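Local coordinates for enterobactin synthetase component F-related protein (Vibrio cholerae serotype O1, PDB 4OXI) that probably activates glycine with ATP, as an adenylation domain does, and is caught here with glycyl-adenosine-5'-phosphate bound, at residues A[86-91]-A[192-197]; A[100-105]-A[122-127]; A[105-110]-A[149-154]; A[145-150]-A[170-175]; A[160-165]-A[187-192]. One frame throughout, in Å; residues are numbered along the deposited sequence.

Overall arrangement
Interactions 2 and 4 are two parallel strand pairs of one five-stranded sheet, which runs in the order 123-126, 99-102, 147-149, 170-173, 190-193; their centres are 9 Å apart. Ala-101 ties them together, its N bonding to Ser-147 O and its O to Met-149 N. Interaction 3 joins the start of helix 108-119 and the loop before it to the loop after strand 147-149, and shares Val-105 with interaction 2 and Met-149 and Val-150 with interaction 4. Interactions 1 and 5 both use strand 190-193, their segments overlapping at His-192, with their centres 20 Å apart. Interaction 2 lies toward the ligand: the side chain of Tyr-124 is about 12 Å from the bound glycyl-adenosine-5'-phosphate.

Interaction 1: A[86-91]-A[192-197]; sequences LSLSDY and HTVQIT
Val-194 is the residue to look at first: it drives both its methyls against one flank of the segment 86-91. CG2 sits over one face of the Tyr-91 ring, offset toward the rim and 4.1 Å from the ring centroid, in a CH-pi contact. The same methyl meets Leu-88 CD2 at 4.0 Å, while CG1 packs on Ser-87 O at 3.6 Å. Tyr-91 is swung over Val-194 because its CG stands anti to the backbone N (chi1 -166°), and this also carries the hydroxyl out to His-192, where OH and ND1 are hydrogen-bonded at 2.6 Å. The two rings are inclined at 72°, with ND1 at the edge of the tyrosine. In the fold, helix 78-95 lies here against the outermost strand, 190-193, of a five-stranded parallel sheet, and the chain leaving that strand runs on along the helix. His-192 is held from its other nitrogen as well, NE2 bonding to His-170 ND1. Beyond Val-194 the contact thins out toward solvent. The exposed residues Gln-195, Ile-196 and Thr-197 add little packing, but Thr-197 N donates to Ser-87 OG at 2.9 Å in a nearly straight bond (166°). That hydroxyl is also hydrogen-bonded to Asp-83 O, one turn earlier in the helix.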
# COMPACT_ATOMS: atom_id res chain seq x y z
N LEU A 86 10.06 -16.06 -14.07
CA LEU A 86 11.07 -17.07 -13.78
C LEU A 86 12.41 -16.81 -14.46
O LEU A 86 13.44 -17.28 -13.98
CB LEU A 86 10.57 -18.48 -14.11
CG LEU A 86 9.35 -18.99 -13.35
CD1 LEU A 86 9.11 -20.46 -13.68
CD2 LEU A 86 9.53 -18.80 -11.85
N SER A 87 12.43 -16.06 -15.55
CA SER A 87 13.73 -15.68 -16.11
C SER A 87 14.47 -14.73 -15.18
O SER A 87 15.67 -14.89 -14.92
CB SER A 87 13.58 -15.03 -17.50
OG SER A 87 13.04 -15.95 -18.44
N LEU A 88 13.76 -13.71 -14.69
CA LEU A 88 14.37 -12.78 -13.75
C LEU A 88 14.78 -13.50 -12.47
O LEU A 88 15.90 -13.37 -12.00
CB LEU A 88 13.37 -11.66 -13.41
CG LEU A 88 13.14 -10.66 -14.55
CD1 LEU A 88 11.90 -9.81 -14.26
CD2 LEU A 88 14.37 -9.78 -14.74
N SER A 89 13.85 -14.29 -11.94
CA SER A 89 14.08 -15.03 -10.69
C SER A 89 15.28 -15.99 -10.76
O SER A 89 16.11 -16.05 -9.83
CB SER A 89 12.79 -15.78 -10.34
OG SER A 89 12.94 -16.50 -9.15
N ASP A 90 15.40 -16.74 -11.85
CA ASP A 90 16.53 -17.65 -12.00
C ASP A 90 17.84 -16.89 -12.01
O ASP A 90 18.81 -17.31 -11.39
CB ASP A 90 16.42 -18.45 -13.31
CG ASP A 90 15.38 -19.56 -13.24
OD1 ASP A 90 14.88 -19.85 -12.13
OD2 ASP A 90 15.08 -20.13 -14.31
N TYR A 91 17.87 -15.77 -12.71
CA TYR A 91 19.08 -14.98 -12.82
C TYR A 91 19.46 -14.42 -11.44
O TYR A 91 20.62 -14.55 -11.01
CB TYR A 91 18.86 -13.86 -13.85
CG TYR A 91 20.10 -13.14 -14.33
CD1 TYR A 91 20.58 -13.33 -15.63
CD2 TYR A 91 20.77 -12.25 -13.51
CE1 TYR A 91 21.71 -12.66 -16.07
CE2 TYR A 91 21.89 -11.57 -13.95
CZ TYR A 91 22.35 -11.78 -15.22
OH TYR A 91 23.47 -11.09 -15.65
N HIS A 192 22.50 -5.54 -16.20
CA HIS A 192 22.18 -6.92 -16.52
C HIS A 192 20.97 -6.95 -17.44
O HIS A 192 19.84 -6.64 -17.01
CB HIS A 192 21.86 -7.73 -15.25
CG HIS A 192 23.00 -7.85 -14.27
ND1 HIS A 192 23.96 -8.83 -14.36
CD2 HIS A 192 23.29 -7.15 -13.14
CE1 HIS A 192 24.81 -8.72 -13.35
NE2 HIS A 192 24.42 -7.70 -12.60
N THR A 193 21.17 -7.33 -18.69
CA THR A 193 20.00 -7.61 -19.52
C THR A 193 19.68 -9.08 -19.36
O THR A 193 20.52 -9.95 -19.60
CB THR A 193 20.22 -7.24 -20.99
OG1 THR A 193 20.50 -5.84 -21.09
CG2 THR A 193 18.96 -7.55 -21.80
N VAL A 194 18.46 -9.37 -18.92
CA VAL A 194 18.06 -10.75 -18.67
C VAL A 194 17.22 -11.23 -19.84
O VAL A 194 16.16 -10.67 -20.11
CB VAL A 194 17.25 -10.88 -17.37
CG1 VAL A 194 16.89 -12.33 -17.11
CG2 VAL A 194 18.03 -10.30 -16.19
N GLN A 195 17.70 -12.24 -20.55
CA GLN A 195 16.94 -12.80 -21.65
C GLN A 195 15.71 -13.53 -21.12
O GLN A 195 15.72 -14.07 -20.01
CB GLN A 195 17.81 -13.74 -22.51
CG GLN A 195 18.95 -13.01 -23.27
CD GLN A 195 18.47 -11.78 -24.04
OE1 GLN A 195 17.37 -11.77 -24.61
NE2 GLN A 195 19.29 -10.73 -24.05
N ILE A 196 14.63 -13.50 -21.89
CA ILE A 196 13.41 -14.18 -21.51
C ILE A 196 13.45 -15.58 -22.11
O ILE A 196 13.46 -15.74 -23.31
CB ILE A 196 12.16 -13.43 -22.02
CG1 ILE A 196 12.13 -12.01 -21.48
CG2 ILE A 196 10.89 -14.14 -21.61
CD1 ILE A 196 11.00 -11.18 -22.08
N THR A 197 13.48 -16.58 -21.24
CA THR A 197 13.51 -17.98 -21.65
C THR A 197 12.10 -18.51 -21.46
O THR A 197 11.39 -18.06 -20.56
CB THR A 197 14.43 -18.79 -20.69
OG1 THR A 197 15.69 -18.14 -20.57
CG2 THR A 197 14.64 -20.21 -21.19

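Interaction 2: A[100-105]-A[122-127]; sequences VAILSV and MTYIPL
Val-100 and Ile-102 share four backbone hydrogen bonds with the segment 122-127, the parallel pairing of a beta-alpha-beta unit whose connection is helix 108-119. The register sets Val-100 beside Tyr-124, Ala-101 beside Ile-125 and Ile-102 beside Pro-126. The ladder steps from one chain to the other: Val-100 N donates to Thr-123 O at 2.8 Å, Ile-125 N returns a bond to Val-100 O, Ile-102 N reaches Ile-125 O, and Leu-127 N closes on Ile-102 O at 3.0 Å. Between these bonds two CA-H...O contacts fill in, Tyr-124 CA to Val-100 O and Ala-101 CA to Ile-125 O, the latter 3.2 Å long.

Apolar packing follows on both faces. On the face of Val-100 and Ile-102, the thioether end of Met-122 folds back so that CE meets Val-100 CG2 at 3.7 Å, and Ile-102 CD1 leans obliquely on Tyr-124 CD1. The tyrosine ring leads away from the strand pair because CG lies between the backbone N and carbonyl carbon (chi1 81°). On the face of Ala-101 and Ile-125, Leu-127 CD1 packs on Ala-101 CB and on Leu-103 CD1, at 4.0 and 3.9 Å. Past the last backbone bond a water lies 2.7 Å from Leu-103 O, with Leu-127 O as its second neighbour.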
# COMPACT_ATOMS: atom_id res chain seq x y z
N VAL A 100 15.36 -6.80 -4.11
CA VAL A 100 15.37 -6.01 -5.34
C VAL A 100 14.50 -4.79 -5.18
O VAL A 100 13.33 -4.89 -4.79
CB VAL A 100 14.85 -6.82 -6.54
CG1 VAL A 100 14.90 -5.97 -7.81
CG2 VAL A 100 15.68 -8.05 -6.72
N ALA A 101 15.05 -3.63 -5.49
CA ALA A 101 14.25 -2.41 -5.48
C ALA A 101 13.63 -2.21 -6.85
O ALA A 101 14.23 -2.53 -7.88
CB ALA A 101 15.08 -1.22 -5.10
N ILE A 102 12.41 -1.70 -6.88
CA ILE A 102 11.70 -1.58 -8.14
C ILE A 102 11.40 -0.12 -8.46
O ILE A 102 10.58 0.50 -7.80
CB ILE A 102 10.40 -2.40 -8.12
CG1 ILE A 102 10.71 -3.86 -7.75
CG2 ILE A 102 9.69 -2.31 -9.48
CD1 ILE A 102 9.57 -4.80 -7.98
N LEU A 103 12.09 0.41 -9.47
CA LEU A 103 11.97 1.82 -9.85
C LEU A 103 10.86 1.99 -10.88
O LEU A 103 10.17 3.01 -10.95
CB LEU A 103 13.31 2.32 -10.43
CG LEU A 103 13.48 3.81 -10.74
CD1 LEU A 103 13.52 4.64 -9.46
CD2 LEU A 103 14.74 4.04 -11.57
N SER A 104 10.69 0.97 -11.71
CA SER A 104 9.62 0.92 -12.69
C SER A 104 8.27 1.07 -12.00
O SER A 104 8.06 0.51 -10.92
CB SER A 104 9.69 -0.41 -13.42
OG SER A 104 8.49 -0.62 -14.15
N VAL A 105 7.36 1.82 -12.62
CA VAL A 105 6.00 1.96 -12.10
C VAL A 105 4.95 1.85 -13.21
O VAL A 105 5.18 2.31 -14.33
CB VAL A 105 5.80 3.30 -11.34
CG1 VAL A 105 6.64 3.31 -10.07
CG2 VAL A 105 6.14 4.49 -12.24
N MET A 122 12.10 -14.10 -2.96
CA MET A 122 12.91 -12.92 -2.67
C MET A 122 12.10 -11.78 -2.06
O MET A 122 10.92 -11.95 -1.73
CB MET A 122 13.67 -12.52 -3.92
CG MET A 122 14.71 -13.60 -4.26
SD MET A 122 15.32 -13.47 -5.93
CE MET A 122 15.62 -11.70 -5.90
N THR A 123 12.75 -10.63 -1.88
CA THR A 123 12.13 -9.48 -1.23
C THR A 123 12.12 -8.30 -2.19
O THR A 123 13.18 -7.92 -2.71
CB THR A 123 12.94 -9.03 0.00
OG1 THR A 123 13.27 -10.16 0.81
CG2 THR A 123 12.16 -8.01 0.83
N TYR A 124 10.95 -7.72 -2.43
CA TYR A 124 10.93 -6.54 -3.29
C TYR A 124 10.67 -5.26 -2.52
O TYR A 124 10.01 -5.26 -1.48
CB TYR A 124 10.00 -6.71 -4.51
CG TYR A 124 8.51 -6.49 -4.27
CD1 TYR A 124 7.95 -5.23 -4.41
CD2 TYR A 124 7.67 -7.57 -3.98
CE1 TYR A 124 6.58 -5.03 -4.22
CE2 TYR A 124 6.29 -7.38 -3.79
CZ TYR A 124 5.77 -6.11 -3.92
OH TYR A 124 4.42 -5.92 -3.75
N ILE A 125 11.23 -4.17 -3.03
CA ILE A 125 11.15 -2.87 -2.39
C ILE A 125 10.70 -1.84 -3.42
O ILE A 125 11.49 -1.36 -4.23
CB ILE A 125 12.52 -2.46 -1.84
CG1 ILE A 125 13.09 -3.60 -0.98
CG2 ILE A 125 12.43 -1.16 -1.01
CD1 ILE A 125 14.57 -3.52 -0.79
N PRO A 126 9.41 -1.49 -3.42
CA PRO A 126 8.96 -0.54 -4.44
C PRO A 126 9.44 0.87 -4.11
O PRO A 126 9.38 1.27 -2.95
CB PRO A 126 7.43 -0.63 -4.35
CG PRO A 126 7.14 -1.08 -2.95
CD PRO A 126 8.30 -1.97 -2.56
N LEU A 127 9.91 1.60 -5.11
CA LEU A 127 10.40 2.96 -4.88
C LEU A 127 9.34 3.96 -5.35
O LEU A 127 8.70 3.76 -6.39
CB LEU A 127 11.69 3.18 -5.68
CG LEU A 127 12.84 2.23 -5.37
CD1 LEU A 127 14.01 2.40 -6.34
CD2 LEU A 127 13.31 2.43 -3.92
O HOH W 1 9.78 4.72 -8.94

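Interaction 3: A[105-110]-A[149-154]; sequences VRDLAA and MVDAQQ
The methyl of Ala-109 lies over the extended backbone at Val-150 and Asp-151, its CB 3.8 Å from Val-150 O and close to Asp-151 CB. This is the start of helix 108-119 set against the loop that leaves strand 147-149 in the parallel sheet. Asp-107 holds the N-cap position, and its OD2 accepts from Ala-109 N at 3.0 Å, met on the anti side and 24° out of the carboxylate plane. Met-149 completes the apolar side, with CE 4.0 Å from Ala-109 CB.

The polar side brings two carboxylates together. Asp-107 and Asp-151 come at each other from opposite directions, their carboxylate planes 60° apart, and OD2 of one lies 3.3 Å from OD2 of the other. Neither is left to the other alone: Asp-107 OD1 makes a salt bridge with Lys-72, and Asp-151 OD2 is hydrogen-bonded to Ser-104 OG. Lys-72 and the helix N-terminus probably offset part of the negative charge. A water is gripped by three groups here. It donates to Asp-151 OD2 at 2.7 Å and accepts from Val-105 N and, at 3.2 Å, from Gln-154 NE2. The Gln-154 chain bends at chi2 (-68°), which brings its amide across Val-105 at about a right angle, while OE1 bonds to Arg-157. There Gln-154 NE2 touches the valine methyl CG2 at 3.6 Å.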
# COMPACT_ATOMS: atom_id res chain seq x y z
N VAL A 105 7.36 1.82 -12.62
CA VAL A 105 6.00 1.96 -12.10
C VAL A 105 4.95 1.85 -13.21
O VAL A 105 5.18 2.31 -14.33
CB VAL A 105 5.80 3.30 -11.34
CG1 VAL A 105 6.64 3.31 -10.07
CG2 VAL A 105 6.14 4.49 -12.24
N ARG A 106 3.80 1.24 -12.89
CA ARG A 106 2.66 1.11 -13.81
C ARG A 106 3.09 0.63 -15.17
O ARG A 106 2.62 1.13 -16.20
CB ARG A 106 1.86 2.41 -13.91
CG ARG A 106 1.12 2.71 -12.60
CD ARG A 106 0.24 3.95 -12.64
NE ARG A 106 -0.10 4.30 -11.26
CZ ARG A 106 -1.05 3.69 -10.54
NH1 ARG A 106 -1.78 2.71 -11.06
NH2 ARG A 106 -1.26 4.08 -9.28
N ASP A 107 3.99 -0.34 -15.17
CA ASP A 107 4.62 -0.80 -16.38
C ASP A 107 4.90 -2.29 -16.23
O ASP A 107 5.05 -2.79 -15.10
CB ASP A 107 5.93 -0.04 -16.58
CG ASP A 107 6.64 -0.42 -17.86
OD1 ASP A 107 6.42 0.28 -18.88
OD2 ASP A 107 7.41 -1.41 -17.87
N LEU A 108 4.97 -3.00 -17.34
CA LEU A 108 5.18 -4.44 -17.34
C LEU A 108 6.36 -4.86 -16.46
O LEU A 108 6.30 -5.88 -15.75
CB LEU A 108 5.43 -4.92 -18.76
CG LEU A 108 6.01 -6.32 -18.92
CD1 LEU A 108 4.97 -7.35 -18.48
CD2 LEU A 108 6.46 -6.56 -20.37
N ALA A 109 7.44 -4.09 -16.51
CA ALA A 109 8.67 -4.43 -15.79
C ALA A 109 8.43 -4.51 -14.29
O ALA A 109 8.97 -5.38 -13.63
CB ALA A 109 9.76 -3.44 -16.11
N ALA A 110 7.60 -3.63 -13.74
CA ALA A 110 7.31 -3.68 -12.30
C ALA A 110 6.58 -4.96 -11.91
O ALA A 110 6.95 -5.60 -10.91
CB ALA A 110 6.51 -2.47 -11.86
N MET A 149 15.36 -2.89 -10.46
CA MET A 149 14.65 -3.16 -11.71
C MET A 149 14.14 -1.86 -12.31
O MET A 149 13.45 -1.08 -11.63
CB MET A 149 13.44 -4.06 -11.46
CG MET A 149 12.72 -4.44 -12.73
SD MET A 149 13.52 -5.86 -13.48
CE MET A 149 12.55 -6.02 -14.98
N VAL A 150 14.47 -1.63 -13.57
CA VAL A 150 14.10 -0.38 -14.23
C VAL A 150 13.36 -0.69 -15.51
O VAL A 150 13.17 -1.86 -15.86
CB VAL A 150 15.36 0.49 -14.52
CG1 VAL A 150 16.18 0.67 -13.26
CG2 VAL A 150 16.23 -0.15 -15.61
N ASP A 151 12.92 0.37 -16.20
CA ASP A 151 12.37 0.26 -17.56
C ASP A 151 12.71 1.54 -18.30
O ASP A 151 13.29 2.45 -17.71
CB ASP A 151 10.85 0.07 -17.52
CG ASP A 151 10.12 1.22 -16.81
OD1 ASP A 151 10.58 2.38 -16.85
OD2 ASP A 151 9.06 0.97 -16.20
N ALA A 152 12.32 1.63 -19.57
CA ALA A 152 12.69 2.78 -20.41
C ALA A 152 12.23 4.13 -19.86
O ALA A 152 12.95 5.13 -19.97
CB ALA A 152 12.16 2.58 -21.82
N GLN A 153 11.05 4.18 -19.24
CA GLN A 153 10.53 5.43 -18.71
C GLN A 153 11.37 5.98 -17.55
O GLN A 153 11.38 7.19 -17.29
CB GLN A 153 9.04 5.25 -18.32
CG GLN A 153 8.50 6.29 -17.36
CD GLN A 153 7.01 6.10 -17.04
OE1 GLN A 153 6.30 5.36 -17.74
NE2 GLN A 153 6.53 6.76 -15.99
N GLN A 154 12.10 5.10 -16.86
CA GLN A 154 12.84 5.52 -15.66
C GLN A 154 14.34 5.80 -15.88
O GLN A 154 15.06 6.11 -14.93
CB GLN A 154 12.68 4.47 -14.56
CG GLN A 154 11.23 4.17 -14.20
CD GLN A 154 10.57 5.34 -13.51
OE1 GLN A 154 11.22 6.12 -12.83
NE2 GLN A 154 9.27 5.48 -13.70
O HOH W 2 7.81 3.09 -15.21

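Interaction 4: A[145-150]-A[170-175]; sequences CDSIMV and HIYALP
Tyr-172 N donates to Ile-148 O at 2.7 Å and 170°, the shortest of four backbone hydrogen bonds here. Going along the pair, His-170 N bonds to Asp-146 O, Ile-148 N to His-170 O, and Val-150 N to Tyr-172 O at 2.9 Å. One water then extends the ladder, donating to Val-150 O and accepting from Leu-174 N at 2.7 Å. Further out, the Asp-146 carboxylate and the His-170 ring lie side by side, pointing the same way with planes 60° apart.

Packing fills both faces. On the face of Ser-147, Met-149 and Tyr-172, the methionine chain crosses the tyrosine at about a right angle, with SD 3.9 Å from Tyr-172 CB. Its bend at chi2 (84°) lets CE run on to Leu-174 CG, 4.0 Å away. Ser-147 CB meets Tyr-172 CE2 obliquely, and the tyrosine ring also pairs edge-to-face with Trp-92. On the other face, Val-150 CG2 touches both Ile-171 CG2, at 3.8 Å, and Ala-173 CB. This parallel pairing, with helix 155-164 as the connection, is a beta-alpha-beta unit inside the five-stranded parallel sheet, with neighbours 99-102 and 190-193.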
# COMPACT_ATOMS: atom_id res chain seq x y z
N CYS A 145 20.11 -2.82 -0.14
CA CYS A 145 19.74 -3.34 -1.43
C CYS A 145 20.61 -2.69 -2.50
O CYS A 145 20.72 -1.47 -2.55
CB CYS A 145 18.26 -3.00 -1.68
SG CYS A 145 17.74 -3.19 -3.38
N ASP A 146 21.23 -3.50 -3.34
CA ASP A 146 22.04 -2.93 -4.42
C ASP A 146 21.56 -3.40 -5.79
O ASP A 146 22.35 -3.44 -6.73
CB ASP A 146 23.52 -3.27 -4.23
CG ASP A 146 23.79 -4.77 -4.31
OD1 ASP A 146 22.82 -5.57 -4.43
OD2 ASP A 146 24.98 -5.15 -4.24
N SER A 147 20.29 -3.78 -5.89
CA SER A 147 19.74 -4.28 -7.15
C SER A 147 18.47 -3.53 -7.49
O SER A 147 17.59 -3.39 -6.64
CB SER A 147 19.46 -5.78 -7.06
OG SER A 147 20.65 -6.49 -6.76
N ILE A 148 18.38 -3.03 -8.71
CA ILE A 148 17.24 -2.21 -9.10
C ILE A 148 16.67 -2.63 -10.44
O ILE A 148 17.41 -2.72 -11.44
CB ILE A 148 17.63 -0.74 -9.19
CG1 ILE A 148 18.42 -0.31 -7.95
CG2 ILE A 148 16.38 0.15 -9.31
CD1 ILE A 148 18.74 1.21 -7.95
N MET A 149 15.36 -2.89 -10.46
CA MET A 149 14.65 -3.16 -11.71
C MET A 149 14.14 -1.86 -12.31
O MET A 149 13.45 -1.08 -11.63
CB MET A 149 13.44 -4.06 -11.46
CG MET A 149 12.72 -4.44 -12.73
SD MET A 149 13.52 -5.86 -13.48
CE MET A 149 12.55 -6.02 -14.98
N VAL A 150 14.47 -1.63 -13.57
CA VAL A 150 14.10 -0.38 -14.23
C VAL A 150 13.36 -0.69 -15.51
O VAL A 150 13.17 -1.86 -15.86
CB VAL A 150 15.36 0.49 -14.52
CG1 VAL A 150 16.18 0.67 -13.26
CG2 VAL A 150 16.23 -0.15 -15.61
N HIS A 170 23.49 -2.85 -9.21
CA HIS A 170 23.18 -3.81 -10.25
C HIS A 170 21.79 -3.55 -10.82
O HIS A 170 20.77 -3.67 -10.11
CB HIS A 170 23.33 -5.23 -9.70
CG HIS A 170 24.75 -5.57 -9.37
ND1 HIS A 170 25.57 -6.26 -10.24
CD2 HIS A 170 25.50 -5.28 -8.28
CE1 HIS A 170 26.77 -6.40 -9.69
NE2 HIS A 170 26.75 -5.82 -8.50
N ILE A 171 21.78 -3.16 -12.09
CA ILE A 171 20.59 -2.66 -12.75
C ILE A 171 20.00 -3.75 -13.63
O ILE A 171 20.71 -4.34 -14.45
CB ILE A 171 20.95 -1.47 -13.64
CG1 ILE A 171 21.77 -0.45 -12.84
CG2 ILE A 171 19.71 -0.84 -14.24
CD1 ILE A 171 21.05 0.10 -11.63
N TYR A 172 18.70 -4.02 -13.47
CA TYR A 172 18.06 -5.06 -14.25
C TYR A 172 17.00 -4.48 -15.15
O TYR A 172 16.31 -3.53 -14.77
CB TYR A 172 17.45 -6.13 -13.33
CG TYR A 172 18.50 -6.96 -12.64
CD1 TYR A 172 18.94 -8.16 -13.19
CD2 TYR A 172 19.09 -6.52 -11.46
CE1 TYR A 172 19.93 -8.91 -12.57
CE2 TYR A 172 20.06 -7.27 -10.83
CZ TYR A 172 20.48 -8.45 -11.40
OH TYR A 172 21.46 -9.19 -10.76
N ALA A 173 16.87 -5.03 -16.35
CA ALA A 173 15.83 -4.58 -17.28
C ALA A 173 15.48 -5.69 -18.25
O ALA A 173 16.30 -6.58 -18.51
CB ALA A 173 16.30 -3.34 -18.03
N LEU A 174 14.25 -5.67 -18.77
CA LEU A 174 13.85 -6.61 -19.81
C LEU A 174 14.56 -6.24 -21.13
O LEU A 174 15.06 -5.12 -21.27
CB LEU A 174 12.33 -6.59 -19.96
CG LEU A 174 11.56 -6.98 -18.69
CD1 LEU A 174 10.08 -6.67 -18.84
CD2 LEU A 174 11.78 -8.45 -18.34
N PRO A 175 14.65 -7.19 -22.09
CA PRO A 175 15.48 -6.97 -23.28
C PRO A 175 15.05 -5.83 -24.19
O PRO A 175 15.83 -5.43 -25.05
CB PRO A 175 15.36 -8.30 -24.04
CG PRO A 175 15.07 -9.30 -23.00
CD PRO A 175 14.17 -8.58 -22.02
O HOH W 3 12.57 -3.64 -18.08

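Interaction 5: A[160-165]-A[187-192]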
# COMPACT_ATOMS: atom_id res chain seq x y z
N SER A 160 20.47 10.01 -12.88
CA SER A 160 20.80 10.89 -11.74
C SER A 160 21.28 10.08 -10.53
O SER A 160 22.18 10.51 -9.81
CB SER A 160 19.60 11.74 -11.33
OG SER A 160 18.98 12.34 -12.45
N LEU A 161 20.66 8.92 -10.30
CA LEU A 161 21.07 8.06 -9.20
C LEU A 161 22.47 7.53 -9.43
O LEU A 161 23.30 7.53 -8.53
CB LEU A 161 20.10 6.89 -9.02
CG LEU A 161 20.45 5.92 -7.88
CD1 LEU A 161 20.43 6.67 -6.57
CD2 LEU A 161 19.50 4.71 -7.82
N LEU A 162 22.72 7.03 -10.63
CA LEU A 162 24.00 6.39 -10.92
C LEU A 162 25.13 7.40 -10.82
O LEU A 162 26.24 7.07 -10.42
CB LEU A 162 23.98 5.75 -12.31
CG LEU A 162 23.01 4.58 -12.45
CD1 LEU A 162 23.10 3.97 -13.82
CD2 LEU A 162 23.29 3.54 -11.38
N GLU A 163 24.82 8.64 -11.17
CA GLU A 163 25.81 9.70 -11.13
C GLU A 163 26.38 9.92 -9.73
O GLU A 163 27.57 10.17 -9.59
CB GLU A 163 25.22 11.00 -11.68
CG GLU A 163 26.14 12.21 -11.53
CD GLU A 163 27.25 12.26 -12.58
OE1 GLU A 163 27.42 11.27 -13.34
OE2 GLU A 163 27.95 13.30 -12.66
N THR A 164 25.56 9.82 -8.69
CA THR A 164 26.06 10.14 -7.35
C THR A 164 26.35 8.94 -6.46
O THR A 164 27.19 9.03 -5.56
CB THR A 164 25.15 11.10 -6.60
OG1 THR A 164 23.86 10.51 -6.45
CG2 THR A 164 25.02 12.41 -7.36
N CYS A 165 25.64 7.83 -6.67
CA CYS A 165 25.88 6.63 -5.88
C CYS A 165 27.31 6.11 -6.11
O CYS A 165 27.71 5.86 -7.25
CB CYS A 165 24.84 5.55 -6.20
SG CYS A 165 24.92 4.12 -5.10
N PRO A 187 30.56 2.66 -15.96
CA PRO A 187 31.18 1.35 -15.77
C PRO A 187 31.36 1.05 -14.29
O PRO A 187 31.64 -0.09 -13.94
CB PRO A 187 32.55 1.52 -16.45
CG PRO A 187 32.86 2.97 -16.30
CD PRO A 187 31.53 3.68 -16.41
N GLN A 188 31.19 2.05 -13.44
CA GLN A 188 31.26 1.82 -12.00
C GLN A 188 29.99 1.12 -11.49
O GLN A 188 29.91 0.73 -10.32
CB GLN A 188 31.52 3.12 -11.24
CG GLN A 188 30.36 4.13 -11.23
CD GLN A 188 30.37 5.05 -12.46
OE1 GLN A 188 30.69 4.62 -13.57
NE2 GLN A 188 30.01 6.31 -12.26
N HIS A 189 29.01 0.96 -12.38
CA HIS A 189 27.83 0.18 -12.06
C HIS A 189 27.72 -0.95 -13.07
O HIS A 189 28.43 -0.94 -14.09
CB HIS A 189 26.58 1.07 -12.10
CG HIS A 189 26.62 2.20 -11.12
ND1 HIS A 189 26.65 2.00 -9.75
CD2 HIS A 189 26.66 3.54 -11.30
CE1 HIS A 189 26.70 3.17 -9.14
NE2 HIS A 189 26.71 4.12 -10.06
N THR A 190 26.85 -1.92 -12.80
CA THR A 190 26.73 -3.11 -13.66
C THR A 190 25.31 -3.28 -14.18
O THR A 190 24.35 -3.27 -13.40
CB THR A 190 27.13 -4.38 -12.88
OG1 THR A 190 28.49 -4.25 -12.43
CG2 THR A 190 26.97 -5.64 -13.74
N PHE A 191 25.17 -3.45 -15.48
CA PHE A 191 23.86 -3.57 -16.11
C PHE A 191 23.63 -4.97 -16.60
O PHE A 191 24.46 -5.53 -17.32
CB PHE A 191 23.76 -2.60 -17.29
CG PHE A 191 23.72 -1.17 -16.86
CD1 PHE A 191 22.50 -0.51 -16.74
CD2 PHE A 191 24.89 -0.49 -16.53
CE1 PHE A 191 22.46 0.80 -16.32
CE2 PHE A 191 24.85 0.81 -16.12
CZ PHE A 191 23.63 1.46 -16.01
N HIS A 192 22.50 -5.54 -16.20
CA HIS A 192 22.18 -6.92 -16.52
C HIS A 192 20.97 -6.95 -17.44
O HIS A 192 19.84 -6.64 -17.01
CB HIS A 192 21.86 -7.73 -15.25
CG HIS A 192 23.00 -7.85 -14.27
ND1 HIS A 192 23.96 -8.83 -14.36
CD2 HIS A 192 23.29 -7.15 -13.14
CE1 HIS A 192 24.81 -8.72 -13.35
NE2 HIS A 192 24.42 -7.70 -12.60
O HOH W 4 28.91 6.93 -9.54
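Leu-162, on the connecting helix 155-164 of the beta-alpha-beta unit 147-149/155-164/170-173, meets His-189 in the run-in to the outermost strand 190-193. His-189 NE2 donates to Leu-162 O at 3.0 Å, in the carbonyl plane and on a lone pair, with the oxygen near the plane of the ring. On the far side of the ring, ND1 is bonded to Leu-169 N, so both nitrogens are engaged and the ring's rotation is fixed. Leu-162 CD2 lies over one face, 3.6 Å from the centroid in a CH-pi contact, and Gln-188 CG covers the opposite face. The other methyl, CD1, meets the edge of Phe-191 at CZ, 3.4 Å away. A water donates to Leu-162 O and to Cys-165 O, both at 2.8 Å, and accepts from Gln-188 NE2. Around the contact, Leu-162 and Phe-191 both pack on Ile-171 of strand 170-173, while Leu-161 faces Ile-136 and Gln-137 of helix 133-142.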